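Local coordinates for actin-binding protein, cofilin/tropomyosin family protein, putative (Entamoeba histolytica, PDB 4LIZ), which binds and stabilises actin filaments as a coactosin of the ADF family, and may contribute to phagocytosis and pseudopod formation, at residues 2-14 and 27-40. Numbering follows the deposited sequence.
Sequences SGFDLSEVAGPVA and VVFGVQTQPNKLVV
V27 meets P12 where strand 26-32 runs nearly antiparallel to the start of helix 10-17: its CG2 lies 3.8 Å from P12 CB. The same CG2 leans on one face of F29, two residues on along the strand, near the rim of the ring, while V9 CG2 covers the opposite face, also off-centre. The ring edge reaches the carbonyl oxygen of E8 and CG2 of V13. Further along, V31 touches F4 crosswise, CG1 to CE2. N36, the last residue of the loop between the strands, covers one face of that ring: its CB sits over the centre, a CH-pi contact 3.4 Å from the centroid, and its amide stacks at 14° to the ring plane. With chi1 at -67°, CG lies anti to the carbonyl carbon, which carries the amide out over CE1 and CZ. The N36 carbonyl oxygen accepts from D5 N at 2.8 Å in a straight bond, and L38 N returns one to D5 O at 3.1 Å, so D5 and K37 form a single beta bridge. K37 runs fully extended alongside D5, its CE 3.7 Å from D5 OD2; its ammonium stays short of a salt bridge with E8, and one water links S7 OG, E8 OE2 and, weakly, K37 NZ. D5 OD1 accepts from S7 N, closing an Asx turn, and from S7 OG as well. L38 points inward, CD1 against L6 CD2 and CD2 against V9 CG2, while a second water ties its carbonyl oxygen to D5 O and E8 N. V40 sets CG2 against P12 CG. The N-terminal arm thus pairs along the edge of strand 37-44, and arm and helix pack on the face of V27, F29, L38 and V40 beside helix 92-108, an arrangement belonging to the ADF-homology fold.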
loop_
_atom_site.group_PDB
_atom_site.type_symbol
_atom_site.label_atom_id
_atom_site.label_comp_id
_atom_site.label_asym_id
_atom_site.label_seq_id
_atom_site.Cartn_x
_atom_site.Cartn_y
_atom_site.Cartn_z
ATOM N N SER A 2 -11.167 11.567 -8.263
ATOM C CA SER A 2 -10.536 10.882 -9.372
ATOM C C SER A 2 -11.395 10.247 -10.476
ATOM O O SER A 2 -10.933 9.987 -11.488
ATOM C CB SER A 2 -9.544 9.839 -8.860
ATOM O OG SER A 2 -10.192 8.685 -8.468
ATOM N N GLY A 3 -12.608 9.902 -10.160
ATOM C CA GLY A 3 -13.447 9.157 -11.064
ATOM C C GLY A 3 -13.240 7.660 -11.090
ATOM O O GLY A 3 -13.713 7.000 -11.965
ATOM N N PHE A 4 -12.441 7.144 -10.169
ATOM C CA PHE A 4 -12.197 5.722 -10.100
ATOM C C PHE A 4 -13.162 5.068 -9.122
ATOM O O PHE A 4 -13.443 5.639 -8.120
ATOM C CB PHE A 4 -10.753 5.454 -9.637
ATOM C CG PHE A 4 -9.773 5.387 -10.749
ATOM C CD1 PHE A 4 -9.383 6.530 -11.404
ATOM C CD2 PHE A 4 -9.284 4.209 -11.167
ATOM C CE1 PHE A 4 -8.507 6.466 -12.446
ATOM C CE2 PHE A 4 -8.402 4.148 -12.197
ATOM C CZ PHE A 4 -8.015 5.275 -12.842
ATOM N N ASP A 5 -13.620 3.867 -9.471
ATOM C CA ASP A 5 -14.400 3.012 -8.592
ATOM C C ASP A 5 -13.445 2.356 -7.574
ATOM O O ASP A 5 -12.601 1.596 -7.950
ATOM C CB ASP A 5 -15.121 1.994 -9.452
ATOM C CG ASP A 5 -15.846 0.886 -8.645
ATOM O OD1 ASP A 5 -15.897 0.920 -7.441
ATOM O OD2 ASP A 5 -16.461 0.052 -9.337
ATOM N N LEU A 6 -13.682 2.708 -6.328
ATOM C CA LEU A 6 -12.885 2.184 -5.167
ATOM C C LEU A 6 -13.610 1.161 -4.321
ATOM O O LEU A 6 -13.207 0.862 -3.202
ATOM C CB LEU A 6 -12.357 3.337 -4.278
ATOM C CG LEU A 6 -11.525 4.425 -4.914
ATOM C CD1 LEU A 6 -10.921 5.324 -3.856
ATOM C CD2 LEU A 6 -10.547 3.884 -5.905
ATOM N N SER A 7 -14.717 0.617 -4.874
ATOM C CA SER A 7 -15.540 -0.365 -4.168
ATOM C C SER A 7 -14.770 -1.567 -3.609
ATOM O O SER A 7 -15.246 -2.183 -2.619
ATOM C CB SER A 7 -16.717 -0.784 -5.030
ATOM O OG SER A 7 -16.397 -1.399 -6.186
ATOM N N GLU A 8 -13.697 -1.968 -4.238
ATOM C CA GLU A 8 -12.877 -3.117 -3.840
ATOM C C GLU A 8 -11.912 -2.854 -2.704
ATOM O O GLU A 8 -11.249 -3.760 -2.242
ATOM C CB GLU A 8 -12.169 -3.797 -5.011
ATOM C CG GLU A 8 -13.038 -4.344 -6.113
ATOM C CD GLU A 8 -13.701 -5.614 -5.612
ATOM O OE1 GLU A 8 -12.962 -6.514 -5.144
ATOM O OE2 GLU A 8 -14.906 -5.629 -5.680
ATOM N N VAL A 9 -11.756 -1.616 -2.286
ATOM C CA VAL A 9 -10.698 -1.226 -1.351
ATOM C C VAL A 9 -10.966 -1.468 0.107
ATOM O O VAL A 9 -10.149 -1.933 0.861
ATOM C CB VAL A 9 -10.228 0.251 -1.623
ATOM C CG1 VAL A 9 -9.145 0.656 -0.635
ATOM C CG2 VAL A 9 -9.792 0.410 -3.065
ATOM N N ALA A 10 -12.177 -0.998 0.567
ATOM C CA ALA A 10 -12.424 -0.987 1.974
ATOM C C ALA A 10 -12.390 -2.369 2.670
ATOM O O ALA A 10 -11.966 -2.490 3.810
ATOM C CB ALA A 10 -13.742 -0.255 2.270
ATOM N N GLY A 11 -12.914 -3.329 1.954
ATOM C CA GLY A 11 -12.958 -4.675 2.517
ATOM C C GLY A 11 -11.631 -5.265 2.948
ATOM O O GLY A 11 -11.367 -5.646 4.090
ATOM N N PRO A 12 -10.702 -5.308 1.940
ATOM C CA PRO A 12 -9.426 -5.819 2.310
ATOM C C PRO A 12 -8.628 -4.968 3.293
ATOM O O PRO A 12 -7.837 -5.493 4.043
ATOM C CB PRO A 12 -8.666 -5.898 0.937
ATOM C CG PRO A 12 -9.739 -5.956 -0.045
ATOM C CD PRO A 12 -10.900 -5.167 0.480
ATOM N N VAL A 13 -8.785 -3.655 3.274
ATOM C CA VAL A 13 -8.165 -2.769 4.253
ATOM C C VAL A 13 -8.616 -3.152 5.702
ATOM O O VAL A 13 -7.802 -3.302 6.547
ATOM C CB VAL A 13 -8.501 -1.288 3.848
ATOM C CG1 VAL A 13 -8.135 -0.337 5.004
ATOM C CG2 VAL A 13 -7.745 -0.917 2.567
ATOM N N ALA A 14 -9.918 -3.368 5.802
ATOM C CA ALA A 14 -10.432 -3.789 7.093
ATOM C C ALA A 14 -9.843 -5.158 7.541
ATOM O O ALA A 14 -9.556 -5.402 8.704
ATOM C CB ALA A 14 -11.930 -3.899 7.055
ATOM N N VAL A 27 -2.359 -6.287 1.371
ATOM C CA VAL A 27 -3.059 -6.246 0.140
ATOM C C VAL A 27 -2.369 -5.387 -0.876
ATOM O O VAL A 27 -1.743 -4.377 -0.449
ATOM C CB VAL A 27 -4.542 -5.853 0.288
ATOM C CG1 VAL A 27 -4.657 -4.463 0.955
ATOM C CG2 VAL A 27 -5.346 -5.886 -0.988
ATOM N N VAL A 28 -2.386 -5.807 -2.122
ATOM C CA VAL A 28 -1.905 -5.006 -3.267
ATOM C C VAL A 28 -3.037 -4.803 -4.199
ATOM O O VAL A 28 -3.698 -5.802 -4.577
ATOM C CB VAL A 28 -0.685 -5.665 -3.928
ATOM C CG1 VAL A 28 -0.225 -4.832 -5.134
ATOM C CG2 VAL A 28 0.443 -5.885 -2.973
ATOM N N PHE A 29 -3.323 -3.546 -4.605
ATOM C CA PHE A 29 -4.306 -3.214 -5.549
ATOM C C PHE A 29 -3.733 -2.813 -6.884
ATOM O O PHE A 29 -2.700 -2.097 -6.932
ATOM C CB PHE A 29 -5.171 -2.003 -5.084
ATOM C CG PHE A 29 -5.883 -2.205 -3.750
ATOM C CD1 PHE A 29 -7.058 -2.985 -3.734
ATOM C CD2 PHE A 29 -5.414 -1.698 -2.556
ATOM C CE1 PHE A 29 -7.699 -3.162 -2.530
ATOM C CE2 PHE A 29 -6.123 -1.913 -1.373
ATOM C CZ PHE A 29 -7.247 -2.664 -1.390
ATOM N N GLY A 30 -4.334 -3.323 -7.914
ATOM C CA GLY A 30 -4.054 -2.866 -9.256
ATOM C C GLY A 30 -5.132 -1.986 -9.796
ATOM O O GLY A 30 -6.193 -1.740 -9.208
ATOM N N VAL A 31 -4.828 -1.369 -10.923
ATOM C CA VAL A 31 -5.656 -0.332 -11.495
ATOM C C VAL A 31 -6.107 -0.747 -12.873
ATOM O O VAL A 31 -5.244 -0.970 -13.749
ATOM C CB VAL A 31 -4.841 1.033 -11.473
ATOM C CG1 VAL A 31 -5.678 2.164 -12.058
ATOM C CG2 VAL A 31 -4.464 1.470 -10.115
ATOM N N GLN A 32 -7.412 -0.832 -13.079
ATOM C CA GLN A 32 -8.019 -1.058 -14.398
ATOM C C GLN A 32 -8.639 0.250 -14.879
ATOM O O GLN A 32 -8.990 1.135 -14.130
ATOM C CB GLN A 32 -9.088 -2.124 -14.347
ATOM C CG GLN A 32 -8.547 -3.478 -13.956
ATOM C CD GLN A 32 -9.620 -4.546 -13.831
ATOM O OE1 GLN A 32 -10.844 -4.268 -13.951
ATOM N NE2 GLN A 32 -9.192 -5.756 -13.561
ATOM N N THR A 33 -8.695 0.384 -16.229
ATOM C CA THR A 33 -9.343 1.527 -16.868
ATOM C C THR A 33 -10.482 1.034 -17.780
ATOM O O THR A 33 -10.592 -0.179 -18.071
ATOM C CB THR A 33 -8.325 2.357 -17.643
ATOM O OG1 THR A 33 -7.712 1.521 -18.630
ATOM C CG2 THR A 33 -7.236 2.915 -16.687
ATOM N N GLN A 34 -11.401 1.946 -18.098
ATOM C CA GLN A 34 -12.550 1.655 -19.004
ATOM C C GLN A 34 -13.293 0.369 -18.683
ATOM O O GLN A 34 -13.335 -0.534 -19.490
ATOM C CB GLN A 34 -12.074 1.638 -20.466
ATOM C CG GLN A 34 -11.106 2.765 -20.772
ATOM C CD GLN A 34 -10.594 2.687 -22.196
ATOM O OE1 GLN A 34 -10.064 1.651 -22.631
ATOM N NE2 GLN A 34 -10.758 3.774 -22.938
ATOM N N PRO A 35 -13.910 0.295 -17.509
ATOM C CA PRO A 35 -14.059 1.409 -16.574
ATOM C C PRO A 35 -12.881 1.508 -15.526
ATOM O O PRO A 35 -12.177 0.520 -15.272
ATOM C CB PRO A 35 -15.350 1.077 -15.860
ATOM C CG PRO A 35 -15.399 -0.403 -15.877
ATOM C CD PRO A 35 -14.718 -0.858 -17.134
ATOM N N ASN A 36 -12.672 2.716 -15.037
ATOM C CA ASN A 36 -11.599 3.017 -14.073
ATOM C C ASN A 36 -12.045 2.421 -12.703
ATOM O O ASN A 36 -12.995 2.947 -12.095
ATOM C CB ASN A 36 -11.425 4.532 -13.979
ATOM C CG ASN A 36 -10.887 5.106 -15.298
ATOM O OD1 ASN A 36 -10.346 4.388 -16.130
ATOM N ND2 ASN A 36 -11.033 6.395 -15.454
ATOM N N LYS A 37 -11.193 1.500 -12.251
ATOM C CA LYS A 37 -11.499 0.767 -11.004
ATOM C C LYS A 37 -10.222 0.197 -10.399
ATOM O O LYS A 37 -9.357 -0.226 -11.121
ATOM C CB LYS A 37 -12.432 -0.431 -11.380
ATOM C CG LYS A 37 -12.836 -1.310 -10.277
ATOM C CD LYS A 37 -13.782 -2.438 -10.819
ATOM C CE LYS A 37 -14.439 -3.011 -9.588
ATOM N NZ LYS A 37 -14.996 -4.352 -9.833
ATOM N N LEU A 38 -10.162 0.115 -9.065
ATOM C CA LEU A 38 -9.138 -0.656 -8.421
ATOM C C LEU A 38 -9.607 -2.115 -8.208
ATOM O O LEU A 38 -10.809 -2.360 -7.975
ATOM C CB LEU A 38 -8.812 -0.041 -7.052
ATOM C CG LEU A 38 -7.612 0.934 -7.068
ATOM C CD1 LEU A 38 -7.900 2.047 -7.992
ATOM C CD2 LEU A 38 -7.264 1.385 -5.723
ATOM N N VAL A 39 -8.690 -3.008 -8.308
ATOM C CA VAL A 39 -8.947 -4.443 -8.082
ATOM C C VAL A 39 -7.905 -4.978 -7.151
ATOM O O VAL A 39 -6.777 -4.431 -7.026
ATOM C CB VAL A 39 -8.966 -5.230 -9.413
ATOM C CG1 VAL A 39 -10.142 -4.660 -10.274
ATOM C CG2 VAL A 39 -7.631 -5.243 -10.136
ATOM N N VAL A 40 -8.154 -6.120 -6.535
ATOM C CA VAL A 40 -7.125 -6.785 -5.755
ATOM C C VAL A 40 -6.176 -7.587 -6.645
ATOM O O VAL A 40 -6.600 -8.475 -7.334
ATOM C CB VAL A 40 -7.746 -7.752 -4.734
ATOM C CG1 VAL A 40 -6.685 -8.593 -4.076
ATOM C CG2 VAL A 40 -8.492 -6.964 -3.708
HETATM O O HOH W 1 -12.589 -0.838 -6.639
HETATM O O HOH W 2 -16.538 -3.943 -6.908
HETATM O O HOH W 3 -10.765 -7.365 -6.615
#